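Local coordinates for protein diphthine synthase (Aeropyrum pernix, PDB 1WDE) that probably uses S-adenosyl-L-methionine to trimethylate the amino group of a modified histidine of translation elongation factor 2, forming diphthine on the way to diphthamide, at residues V8-V13 and V86-A91; V38-M43 and V62-R67; E76-A81 and L108-A113; D93-T98 and V114-G119. All blocks are in the same frame, centred on the assembly; numbering follows the deposited sequence.

Contact 1: residues V8-V13 and V86-A91; sequences VTLLLV and VAVVTA
Leu11 bonds to the neighbouring strand through both its N and its O. Its N donates to Val86 O (2.7 Å), and its O accepts from Val88 N at 2.8 Å in a nearly straight bond (170°). The same pattern carries on in both directions, from Val86 N on Thr9 O to Thr90 N on Val13 O. Between these bonds, Leu10 CA comes to 3.3 Å from Val86 O in a CA-H...O contact.

The tight side-chain packing is on the face of Leu10, Leu12, Val86 and Val88. Leu12 and Val88 lie side by side and point the same way, with Leu12 CD2 3.7 Å from Val88 CB. With chi1 at 171°, Leu10 swings CG away from its own N, and its CD1 reaches Val88 CG2 at 3.9 Å. Helix 100-109 packs on this face through Leu103, Ala104 and Ala107. The other face is looser between the two strands. There Leu11 CB and Ala87 CB meet at 4.0 Å, while Val13 CG2 stays 4.5 Å from Ala87 CB. Helix 24-32 packs on this second face, and Leu11 remains partly exposed. The two strands run parallel at 17°, as central neighbours in the five-stranded parallel sheet of the tetrapyrrole methylase family domain.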
loop_
_atom_site.group_PDB
_atom_site.type_symbol
_atom_site.label_atom_id
_atom_site.label_comp_id
_atom_site.label_asym_id
_atom_site.label_seq_id
_atom_site.Cartn_x
_atom_site.Cartn_y
_atom_site.Cartn_z
ATOM N N VAL A 8 -22.557 17.399 14.288
ATOM C CA VAL A 8 -21.800 16.815 13.184
ATOM C C VAL A 8 -20.568 16.031 13.635
ATOM O O VAL A 8 -19.622 16.597 14.196
ATOM C CB VAL A 8 -21.340 17.895 12.175
ATOM C CG1 VAL A 8 -20.927 17.229 10.876
ATOM C CG2 VAL A 8 -22.450 18.908 11.933
ATOM N N THR A 9 -20.593 14.723 13.389
ATOM C CA THR A 9 -19.481 13.847 13.741
ATOM C C THR A 9 -19.092 12.970 12.553
ATOM O O THR A 9 -19.944 12.352 11.908
ATOM C CB THR A 9 -19.828 12.959 14.944
ATOM O OG1 THR A 9 -20.078 13.786 16.084
ATOM C CG2 THR A 9 -18.680 12.018 15.260
ATOM N N LEU A 10 -17.798 12.927 12.260
ATOM C CA LEU A 10 -17.297 12.139 11.145
ATOM C C LEU A 10 -16.595 10.878 11.635
ATOM O O LEU A 10 -15.757 10.924 12.542
ATOM C CB LEU A 10 -16.330 12.978 10.308
ATOM C CG LEU A 10 -15.541 12.255 9.213
ATOM C CD1 LEU A 10 -16.473 11.754 8.140
ATOM C CD2 LEU A 10 -14.509 13.204 8.630
ATOM N N LEU A 11 -16.950 9.746 11.036
ATOM C CA LEU A 11 -16.340 8.481 11.402
ATOM C C LEU A 11 -15.557 7.964 10.208
ATOM O O LEU A 11 -16.149 7.655 9.174
ATOM C CB LEU A 11 -17.412 7.454 11.779
ATOM C CG LEU A 11 -18.432 7.845 12.853
ATOM C CD1 LEU A 11 -19.319 6.633 13.195
ATOM C CD2 LEU A 11 -17.699 8.334 14.091
ATOM N N LEU A 12 -14.230 7.902 10.339
ATOM C CA LEU A 12 -13.373 7.371 9.273
ATOM C C LEU A 12 -13.141 5.932 9.685
ATOM O O LEU A 12 -12.332 5.657 10.567
ATOM C CB LEU A 12 -12.041 8.122 9.193
ATOM C CG LEU A 12 -12.049 9.477 8.487
ATOM C CD1 LEU A 12 -10.613 9.878 8.200
ATOM C CD2 LEU A 12 -12.824 9.387 7.189
ATOM N N VAL A 13 -13.849 5.021 9.029
ATOM C CA VAL A 13 -13.808 3.612 9.386
ATOM C C VAL A 13 -13.061 2.649 8.451
ATOM O O VAL A 13 -13.364 2.562 7.259
ATOM C CB VAL A 13 -15.264 3.105 9.530
ATOM C CG1 VAL A 13 -15.294 1.733 10.186
ATOM C CG2 VAL A 13 -16.086 4.121 10.336
ATOM N N VAL A 86 -21.801 11.045 10.350
ATOM C CA VAL A 86 -21.482 10.569 9.006
ATOM C C VAL A 86 -20.261 9.654 9.014
ATOM O O VAL A 86 -19.246 9.964 9.633
ATOM C CB VAL A 86 -21.221 11.747 8.043
ATOM C CG1 VAL A 86 -20.763 11.236 6.698
ATOM C CG2 VAL A 86 -22.498 12.557 7.860
ATOM N N ALA A 87 -20.369 8.526 8.324
ATOM C CA ALA A 87 -19.272 7.577 8.260
ATOM C C ALA A 87 -18.728 7.442 6.846
ATOM O O ALA A 87 -19.490 7.442 5.875
ATOM C CB ALA A 87 -19.729 6.211 8.770
ATOM N N VAL A 88 -17.404 7.366 6.741
ATOM C CA VAL A 88 -16.735 7.165 5.462
ATOM C C VAL A 88 -15.993 5.851 5.657
ATOM O O VAL A 88 -15.138 5.721 6.544
ATOM C CB VAL A 88 -15.747 8.306 5.127
ATOM C CG1 VAL A 88 -14.976 7.971 3.854
ATOM C CG2 VAL A 88 -16.512 9.615 4.926
ATOM N N VAL A 89 -16.347 4.864 4.843
ATOM C CA VAL A 89 -15.751 3.543 4.952
ATOM C C VAL A 89 -14.759 3.232 3.848
ATOM O O VAL A 89 -15.034 3.442 2.670
ATOM C CB VAL A 89 -16.814 2.455 4.925
ATOM C CG1 VAL A 89 -16.186 1.109 5.262
ATOM C CG2 VAL A 89 -17.931 2.793 5.918
ATOM N N THR A 90 -13.610 2.705 4.257
ATOM C CA THR A 90 -12.538 2.331 3.345
ATOM C C THR A 90 -12.171 0.866 3.556
ATOM O O THR A 90 -12.230 0.370 4.674
ATOM C CB THR A 90 -11.277 3.204 3.610
ATOM O OG1 THR A 90 -11.583 4.577 3.322
ATOM C CG2 THR A 90 -10.105 2.748 2.732
ATOM N N ALA A 91 -11.828 0.157 2.486
ATOM C CA ALA A 91 -11.384 -1.219 2.653
ATOM C C ALA A 91 -10.001 -1.022 3.317
ATOM O O ALA A 91 -9.333 -0.026 3.064
ATOM C CB ALA A 91 -11.237 -1.905 1.281
#

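Contact 2: residues V38-M43 and V62-R67; sequences VESYTM and VVEASR
Tyr41 lies with one ring face against Arg67. Arg67 CB sits 3.7 Å from the centroid of the Tyr41 ring, 14° off the normal, in a CH-pi contact. Arg67 CA lies over the same face, nearer the rim. The arginine chain leaves with CG anti to its backbone N (chi1 173°) and bends at chi3. Its guanidinium therefore does not stack: the two planes are 76° apart, and the group turns its edge to Tyr41 CE1. Ala65 O meets the ring at its edge.

Glu39 OE2 lies over the opposite face, near the rim. This carboxylate holds the turn after the strand. Glu39 OE1 accepts from Thr42 OG1 at 2.6 Å, and OE2 accepts from Thr42 N at 3.2 Å, each through its syn lone pair. OE1 is also bonded to Thr90 OG1 and His100 NE2, which help hold the carboxylate in place. With an alanine in place of Tyr41, a gap would probably open between Arg67 and Glu39, and the arginine chain would be freer to turn.

Further back, the strands pair in parallel. Val38 N donates to Val63 O (2.7 Å) and Ala65 N to Val38 O (2.9 Å). Val38 CG2 packs on Val62 CG1 at 3.6 Å. A water joins Ser40 N, Glu64 OE2 and Ala65 O where the strands part. Helix 47-57 completes this beta-alpha-beta unit. The shared bonds on Glu39 would probably favour its charged form, with several donors offsetting a buried negative charge.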
loop_
_atom_site.group_PDB
_atom_site.type_symbol
_atom_site.label_atom_id
_atom_site.label_comp_id
_atom_site.label_asym_id
_atom_site.label_seq_id
_atom_site.Cartn_x
_atom_site.Cartn_y
_atom_site.Cartn_z
ATOM N N VAL A 38 -19.276 5.094 1.157
ATOM C CA VAL A 38 -18.358 3.986 0.969
ATOM C C VAL A 38 -17.521 4.256 -0.269
ATOM O O VAL A 38 -18.058 4.502 -1.349
ATOM C CB VAL A 38 -19.134 2.657 0.793
ATOM C CG1 VAL A 38 -18.178 1.520 0.539
ATOM C CG2 VAL A 38 -19.954 2.375 2.027
ATOM N N GLU A 39 -16.204 4.234 -0.111
ATOM C CA GLU A 39 -15.328 4.475 -1.242
ATOM C C GLU A 39 -14.513 3.219 -1.497
ATOM O O GLU A 39 -13.889 2.666 -0.594
ATOM C CB GLU A 39 -14.437 5.711 -0.994
ATOM C CG GLU A 39 -13.424 5.614 0.132
ATOM C CD GLU A 39 -12.111 4.997 -0.319
ATOM O OE1 GLU A 39 -11.150 4.988 0.484
ATOM O OE2 GLU A 39 -12.036 4.522 -1.476
ATOM N N SER A 40 -14.553 2.752 -2.738
ATOM C CA SER A 40 -13.844 1.546 -3.112
ATOM C C SER A 40 -12.815 1.802 -4.193
ATOM O O SER A 40 -12.439 0.890 -4.922
ATOM C CB SER A 40 -14.853 0.500 -3.576
ATOM O OG SER A 40 -15.974 1.131 -4.167
ATOM N N TYR A 41 -12.355 3.047 -4.287
ATOM C CA TYR A 41 -11.365 3.419 -5.290
ATOM C C TYR A 41 -9.915 3.451 -4.784
ATOM O O TYR A 41 -8.981 3.381 -5.587
ATOM C CB TYR A 41 -11.731 4.777 -5.899
ATOM C CG TYR A 41 -11.638 5.948 -4.947
ATOM C CD1 TYR A 41 -10.408 6.532 -4.644
ATOM C CD2 TYR A 41 -12.782 6.486 -4.364
ATOM C CE1 TYR A 41 -10.320 7.633 -3.783
ATOM C CE2 TYR A 41 -12.709 7.584 -3.501
ATOM C CZ TYR A 41 -11.474 8.155 -3.217
ATOM O OH TYR A 41 -11.398 9.255 -2.387
ATOM N N THR A 42 -9.722 3.568 -3.470
ATOM C CA THR A 42 -8.367 3.601 -2.906
ATOM C C THR A 42 -7.771 2.206 -2.773
ATOM O O THR A 42 -6.593 2.061 -2.445
ATOM C CB THR A 42 -8.326 4.257 -1.487
ATOM O OG1 THR A 42 -9.243 3.585 -0.615
ATOM C CG2 THR A 42 -8.674 5.745 -1.558
HETATM N N MSE A 43 -8.582 1.186 -3.038
HETATM C CA MSE A 43 -8.136 -0.201 -2.917
HETATM C C MSE A 43 -8.647 -1.084 -4.075
HETATM O O MSE A 43 -9.848 -1.137 -4.348
HETATM C CB MSE A 43 -8.615 -0.773 -1.569
HETATM C CG MSE A 43 -7.522 -1.089 -0.515
HETATM SE SE MSE A 43 -6.422 0.351 0.260
HETATM C CE MSE A 43 -4.676 -0.440 0.011
ATOM N N VAL A 62 -26.126 3.397 3.048
ATOM C CA VAL A 62 -24.899 3.247 2.281
ATOM C C VAL A 62 -24.949 4.095 1.015
ATOM O O VAL A 62 -25.978 4.170 0.344
ATOM C CB VAL A 62 -24.666 1.773 1.902
ATOM C CG1 VAL A 62 -23.344 1.621 1.173
ATOM C CG2 VAL A 62 -24.688 0.917 3.153
ATOM N N VAL A 63 -23.828 4.734 0.696
ATOM C CA VAL A 63 -23.739 5.585 -0.481
ATOM C C VAL A 63 -22.351 5.518 -1.119
ATOM O O VAL A 63 -21.343 5.755 -0.454
ATOM C CB VAL A 63 -24.029 7.062 -0.115
ATOM C CG1 VAL A 63 -24.017 7.924 -1.368
ATOM C CG2 VAL A 63 -25.358 7.173 0.614
ATOM N N GLU A 64 -22.303 5.193 -2.407
ATOM C CA GLU A 64 -21.037 5.133 -3.127
ATOM C C GLU A 64 -20.454 6.534 -3.193
ATOM O O GLU A 64 -21.150 7.483 -3.554
ATOM C CB GLU A 64 -21.249 4.619 -4.557
ATOM C CG GLU A 64 -21.004 3.125 -4.753
ATOM C CD GLU A 64 -19.531 2.777 -4.950
ATOM O OE1 GLU A 64 -19.220 1.575 -5.090
ATOM O OE2 GLU A 64 -18.683 3.696 -4.971
ATOM N N ALA A 65 -19.180 6.665 -2.841
ATOM C CA ALA A 65 -18.500 7.954 -2.889
ATOM C C ALA A 65 -17.320 7.847 -3.850
ATOM O O ALA A 65 -16.533 6.908 -3.765
ATOM C CB ALA A 65 -18.016 8.343 -1.497
ATOM N N SER A 66 -17.199 8.799 -4.770
ATOM C CA SER A 66 -16.102 8.776 -5.735
ATOM C C SER A 66 -14.924 9.600 -5.227
ATOM O O SER A 66 -15.032 10.300 -4.221
ATOM C CB SER A 66 -16.552 9.334 -7.087
ATOM O OG SER A 66 -16.446 10.747 -7.110
ATOM N N ARG A 67 -13.801 9.521 -5.934
ATOM C CA ARG A 67 -12.615 10.257 -5.536
ATOM C C ARG A 67 -12.834 11.767 -5.553
ATOM O O ARG A 67 -12.582 12.441 -4.553
ATOM C CB ARG A 67 -11.436 9.883 -6.433
ATOM C CG ARG A 67 -10.201 10.729 -6.195
ATOM C CD ARG A 67 -8.958 10.089 -6.788
ATOM N NE ARG A 67 -8.576 8.884 -6.058
ATOM C CZ ARG A 67 -7.428 8.238 -6.225
ATOM N NH1 ARG A 67 -6.537 8.675 -7.104
ATOM N NH2 ARG A 67 -7.167 7.156 -5.504
HETATM O O HOH W 1 -15.867 4.527 -4.279
#

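Contact 3: residues E76-A81 and L108-A113; sequences EIVSRA and LEAGVA
Val78 points at the turn after helix 100-109 and meets it through one methyl. A chi1 of -174° turns CG1 away from the valine's own N and sets it between two partners. Val78 CG1 lies 3.9 Å from Ala110 CB and 4.0 Å from Val112 CG2. The Val78 and Val112 side chains cross at a slant. Arg80 runs past Val112 in the opposite direction, with Arg80 CG 4.0 Å from Val112 CG2. Val112 CG2 is thus shared by the valine and the aliphatic part of the arginine.

The arginine chain bends at chi2 and brings a face of its guanidinium against the end of a carbonyl. Ala110 O lies 3.5 Å above the guanidinium plane, over its centre. The oxygen faces the flat group from above and makes no hydrogen bond with it. Arg80 NH2 passes 4.0 Å from Gly111 CA. The positive phi of Gly111 (88°) and the nearness of Arg80 NH2 suit a glycine. No hydrogen bond crosses this contact, and its arginine side is exposed.

Val78 also packs on Leu103, Glu106 and Ala107 of helix 100-109. Val8 touches both Arg80 and Val112, just before strand 9-14. The contact thus brings the segment after helix 74-77 against the turn from helix 100-109 into strand 113-117.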
loop_
_atom_site.group_PDB
_atom_site.type_symbol
_atom_site.label_atom_id
_atom_site.label_comp_id
_atom_site.label_asym_id
_atom_site.label_seq_id
_atom_site.Cartn_x
_atom_site.Cartn_y
_atom_site.Cartn_z
ATOM N N GLU A 76 -18.490 18.951 1.235
ATOM C CA GLU A 76 -19.879 18.499 1.466
ATOM C C GLU A 76 -19.925 17.396 2.540
ATOM O O GLU A 76 -20.737 17.444 3.475
ATOM C CB GLU A 76 -20.498 17.957 0.177
ATOM C CG GLU A 76 -21.498 18.936 -0.460
ATOM C CD GLU A 76 -22.809 19.064 0.328
ATOM O OE1 GLU A 76 -23.778 19.776 -0.142
ATOM O OE2 GLU A 76 -22.946 18.461 1.459
ATOM N N ILE A 77 -19.050 16.408 2.400
ATOM C CA ILE A 77 -18.999 15.286 3.359
ATOM C C ILE A 77 -18.808 15.830 4.778
ATOM O O ILE A 77 -19.301 15.256 5.757
ATOM C CB ILE A 77 -17.863 14.327 3.030
ATOM C CG1 ILE A 77 -18.193 13.413 1.848
ATOM C CG2 ILE A 77 -17.516 13.398 4.197
ATOM C CD1 ILE A 77 -18.589 14.187 0.588
ATOM N N VAL A 78 -18.086 16.935 4.868
ATOM C CA VAL A 78 -17.857 17.599 6.162
ATOM C C VAL A 78 -19.164 18.277 6.573
ATOM O O VAL A 78 -19.165 19.257 7.322
ATOM C CB VAL A 78 -16.754 18.651 6.050
ATOM C CG1 VAL A 78 -16.378 19.255 7.406
ATOM C CG2 VAL A 78 -15.452 18.107 5.462
ATOM N N SER A 79 -20.211 17.695 6.039
ATOM C CA SER A 79 -21.615 18.115 6.218
ATOM C C SER A 79 -21.870 18.885 7.559
ATOM O O SER A 79 -22.294 18.282 8.559
ATOM C CB SER A 79 -22.508 16.866 6.202
ATOM O OG SER A 79 -23.869 17.231 6.349
ATOM N N ARG A 80 -21.595 20.215 7.501
ATOM C CA ARG A 80 -21.799 21.190 8.638
ATOM C C ARG A 80 -23.058 22.027 8.319
ATOM O O ARG A 80 -23.050 23.282 8.354
ATOM C CB ARG A 80 -20.579 22.124 8.778
ATOM C CG ARG A 80 -19.830 21.967 10.113
ATOM C CD ARG A 80 -20.763 21.827 11.319
ATOM N NE ARG A 80 -20.115 22.184 12.591
ATOM C CZ ARG A 80 -19.877 23.443 12.979
ATOM N NH1 ARG A 80 -20.227 24.480 12.207
ATOM N NH2 ARG A 80 -19.288 23.772 14.138
ATOM N N ALA A 81 -24.083 21.274 8.011
ATOM C CA ALA A 81 -25.386 21.793 7.637
ATOM C C ALA A 81 -26.399 21.226 8.560
ATOM O O ALA A 81 -27.199 21.872 9.227
ATOM C CB ALA A 81 -25.684 21.405 6.209
ATOM N N LEU A 108 -12.008 18.556 11.333
ATOM C CA LEU A 108 -11.568 19.044 12.630
ATOM C C LEU A 108 -11.532 20.569 12.665
ATOM O O LEU A 108 -12.018 21.180 13.611
ATOM C CB LEU A 108 -10.184 18.485 12.974
ATOM C CG LEU A 108 -10.123 17.020 13.428
ATOM C CD1 LEU A 108 -8.688 16.467 13.337
ATOM C CD2 LEU A 108 -10.651 16.931 14.850
ATOM N N GLU A 109 -10.968 21.180 11.627
ATOM C CA GLU A 109 -10.871 22.634 11.566
ATOM C C GLU A 109 -12.236 23.287 11.395
ATOM O O GLU A 109 -12.439 24.431 11.803
ATOM C CB GLU A 109 -9.950 23.072 10.420
ATOM C CG GLU A 109 -8.497 22.660 10.576
ATOM C CD GLU A 109 -7.568 23.505 9.728
ATOM O OE1 GLU A 109 -7.877 23.717 8.533
ATOM O OE2 GLU A 109 -6.527 23.954 10.257
ATOM N N ALA A 110 -13.161 22.556 10.782
ATOM C CA ALA A 110 -14.515 23.052 10.552
ATOM C C ALA A 110 -15.431 22.770 11.741
ATOM O O ALA A 110 -16.652 22.836 11.615
ATOM C CB ALA A 110 -15.094 22.426 9.296
ATOM N N GLY A 111 -14.835 22.441 12.886
ATOM C CA GLY A 111 -15.613 22.175 14.085
ATOM C C GLY A 111 -16.104 20.758 14.335
ATOM O O GLY A 111 -16.417 20.416 15.479
ATOM N N VAL A 112 -16.174 19.937 13.285
ATOM C CA VAL A 112 -16.646 18.549 13.397
ATOM C C VAL A 112 -15.748 17.621 14.223
ATOM O O VAL A 112 -14.522 17.665 14.116
ATOM C CB VAL A 112 -16.819 17.912 11.996
ATOM C CG1 VAL A 112 -17.374 16.500 12.127
ATOM C CG2 VAL A 112 -17.740 18.771 11.143
ATOM N N ALA A 113 -16.362 16.780 15.051
ATOM C CA ALA A 113 -15.605 15.833 15.861
ATOM C C ALA A 113 -15.229 14.669 14.943
ATOM O O ALA A 113 -16.062 14.194 14.177
ATOM C CB ALA A 113 -16.448 15.335 17.026
#

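Contact 4: residues D93-T98 and V114-G119; sequences DPMVAT and VRYIPG
Asp93 holds its carboxylate on the side opposite its own N (chi1 -178°), and Tyr116 likewise extends its ring from the strand (chi1 155°). These torsions bring carboxylate and phenol together. Tyr116 OH donates to Asp93 OD1 at 2.5 Å, a short bond on the syn side of the oxygen. Carboxylate and ring planes stand 84° apart, with OD1 at the ring edge. Gly119 N gives OD1 a second bond of 3.1 Å, from the anti side and out of the carboxylate plane.

The other oxygen works within its own segment. Asp93 OD2 accepts from Met95 N at 2.7 Å in an Asx turn, and residues 93 to 96 form a type I beta turn. This loop follows strand 85-90 and leads to helix 100-109. Asp93 and Val96 probably bind S-adenosyl-L-methionine, as in related enzymes, and Asp93 also touches Ser121 of the same predicted site. Without the Asp93 carboxylate, as with an alanine here, Tyr116 OH and the amides of Gly119 and Met95 would probably lose their acceptor, and the loop could shift from the strand end.

Met95, a selenomethionine here, covers one face of the tyrosine. Its CG lies 3.7 Å from the centroid of the Tyr116 ring in a CH-pi contact. Its SE stands farther above that face in a Met-aromatic contact. Pro118 CD lies over the opposite face, while Pro94 CG approaches Tyr116 CE1 at 3.7 Å.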
loop_
_atom_site.group_PDB
_atom_site.type_symbol
_atom_site.label_atom_id
_atom_site.label_comp_id
_atom_site.label_asym_id
_atom_site.label_seq_id
_atom_site.Cartn_x
_atom_site.Cartn_y
_atom_site.Cartn_z
ATOM N N ASP A 93 -7.478 0.202 6.041
ATOM C CA ASP A 93 -7.470 1.229 7.093
ATOM C C ASP A 93 -7.454 2.585 6.417
ATOM O O ASP A 93 -6.644 2.823 5.524
ATOM C CB ASP A 93 -6.218 1.100 7.969
ATOM C CG ASP A 93 -6.194 2.103 9.107
ATOM O OD1 ASP A 93 -6.519 1.725 10.248
ATOM O OD2 ASP A 93 -5.860 3.269 8.855
ATOM N N PRO A 94 -8.312 3.511 6.859
ATOM C CA PRO A 94 -8.351 4.843 6.241
ATOM C C PRO A 94 -7.076 5.686 6.296
ATOM O O PRO A 94 -6.904 6.596 5.492
ATOM C CB PRO A 94 -9.524 5.510 6.952
ATOM C CG PRO A 94 -9.484 4.894 8.328
ATOM C CD PRO A 94 -9.209 3.438 8.031
HETATM N N MSE A 95 -6.169 5.383 7.221
HETATM C CA MSE A 95 -4.949 6.170 7.341
HETATM C C MSE A 95 -3.760 5.540 6.606
HETATM O O MSE A 95 -2.656 6.101 6.566
HETATM C CB MSE A 95 -4.605 6.359 8.822
HETATM C CG MSE A 95 -5.722 7.015 9.622
HETATM SE SE MSE A 95 -6.232 8.723 8.816
HETATM C CE MSE A 95 -7.299 9.478 10.269
ATOM N N VAL A 96 -3.984 4.381 6.009
ATOM C CA VAL A 96 -2.905 3.707 5.309
ATOM C C VAL A 96 -3.005 3.802 3.801
ATOM O O VAL A 96 -3.848 3.160 3.187
ATOM C CB VAL A 96 -2.829 2.207 5.706
ATOM C CG1 VAL A 96 -1.745 1.484 4.869
ATOM C CG2 VAL A 96 -2.498 2.087 7.193
ATOM N N ALA A 97 -2.137 4.613 3.209
ATOM C CA ALA A 97 -2.091 4.740 1.762
ATOM C C ALA A 97 -3.330 5.335 1.099
ATOM O O ALA A 97 -3.815 4.809 0.103
ATOM C CB ALA A 97 -1.788 3.378 1.144
ATOM N N THR A 98 -3.848 6.415 1.676
ATOM C CA THR A 98 -4.996 7.138 1.118
ATOM C C THR A 98 -4.777 8.556 1.613
ATOM O O THR A 98 -3.921 8.777 2.467
ATOM C CB THR A 98 -6.342 6.649 1.672
ATOM O OG1 THR A 98 -6.541 7.203 2.978
ATOM C CG2 THR A 98 -6.372 5.128 1.760
ATOM N N VAL A 114 -13.979 14.218 15.009
ATOM C CA VAL A 114 -13.539 13.121 14.144
ATOM C C VAL A 114 -13.074 11.896 14.911
ATOM O O VAL A 114 -12.252 11.993 15.820
ATOM C CB VAL A 114 -12.396 13.569 13.214
ATOM C CG1 VAL A 114 -11.891 12.376 12.403
ATOM C CG2 VAL A 114 -12.887 14.680 12.282
ATOM N N ARG A 115 -13.622 10.739 14.548
ATOM C CA ARG A 115 -13.240 9.484 15.193
ATOM C C ARG A 115 -12.592 8.599 14.124
ATOM O O ARG A 115 -13.158 8.395 13.044
ATOM C CB ARG A 115 -14.468 8.767 15.757
ATOM C CG ARG A 115 -15.327 9.615 16.661
ATOM C CD ARG A 115 -14.674 9.817 18.001
ATOM N NE ARG A 115 -14.940 8.712 18.915
ATOM C CZ ARG A 115 -14.351 8.584 20.102
ATOM N NH1 ARG A 115 -14.638 7.556 20.893
ATOM N NH2 ARG A 115 -13.455 9.480 20.486
ATOM N N TYR A 116 -11.406 8.093 14.422
ATOM C CA TYR A 116 -10.702 7.225 13.485
ATOM C C TYR A 116 -10.873 5.801 13.998
ATOM O O TYR A 116 -10.357 5.450 15.060
ATOM C CB TYR A 116 -9.213 7.629 13.411
ATOM C CG TYR A 116 -8.263 6.521 12.975
ATOM C CD1 TYR A 116 -8.604 5.632 11.953
ATOM C CD2 TYR A 116 -7.023 6.375 13.577
ATOM C CE1 TYR A 116 -7.724 4.625 11.554
ATOM C CE2 TYR A 116 -6.134 5.373 13.181
ATOM C CZ TYR A 116 -6.496 4.504 12.177
ATOM O OH TYR A 116 -5.638 3.489 11.820
ATOM N N ILE A 117 -11.636 4.990 13.264
ATOM C CA ILE A 117 -11.841 3.600 13.673
ATOM C C ILE A 117 -10.893 2.764 12.807
ATOM O O ILE A 117 -11.081 2.663 11.604
ATOM C CB ILE A 117 -13.297 3.137 13.436
ATOM C CG1 ILE A 117 -14.272 4.090 14.146
ATOM C CG2 ILE A 117 -13.475 1.699 13.981
ATOM C CD1 ILE A 117 -13.960 4.270 15.624
ATOM N N PRO A 118 -9.860 2.164 13.414
ATOM C CA PRO A 118 -8.935 1.373 12.585
ATOM C C PRO A 118 -9.442 0.061 11.978
ATOM O O PRO A 118 -10.373 -0.570 12.491
ATOM C CB PRO A 118 -7.719 1.162 13.494
ATOM C CG PRO A 118 -8.211 1.390 14.880
ATOM C CD PRO A 118 -9.326 2.402 14.766
ATOM N N GLY A 119 -8.835 -0.312 10.852
ATOM C CA GLY A 119 -9.173 -1.557 10.182
ATOM C C GLY A 119 -7.873 -2.262 9.821
ATOM O O GLY A 119 -6.818 -1.616 9.768
#

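From the N terminus, strand 9-14 waits more than seventy residues before contact 1 pairs it with strand 85-90. Contact 2 falls within that span: it closes a short loop between strands 35-39 and 62-64. Strands 35-39 and 85-90 are neighbours in the same sheet, which joins contacts 1 and 2. Contact 3 opens before strand 85-90 and closes after helix 100-109, so it crosses contact 1. It also crosses contact 4, which starts in the loop before that helix and ends on strand 113-117. Contact 4 follows contact 1 in series. Strand 9-14 bonds to strand 113-117 through Leu10 and Leu12, tying contacts 1 and 4 together.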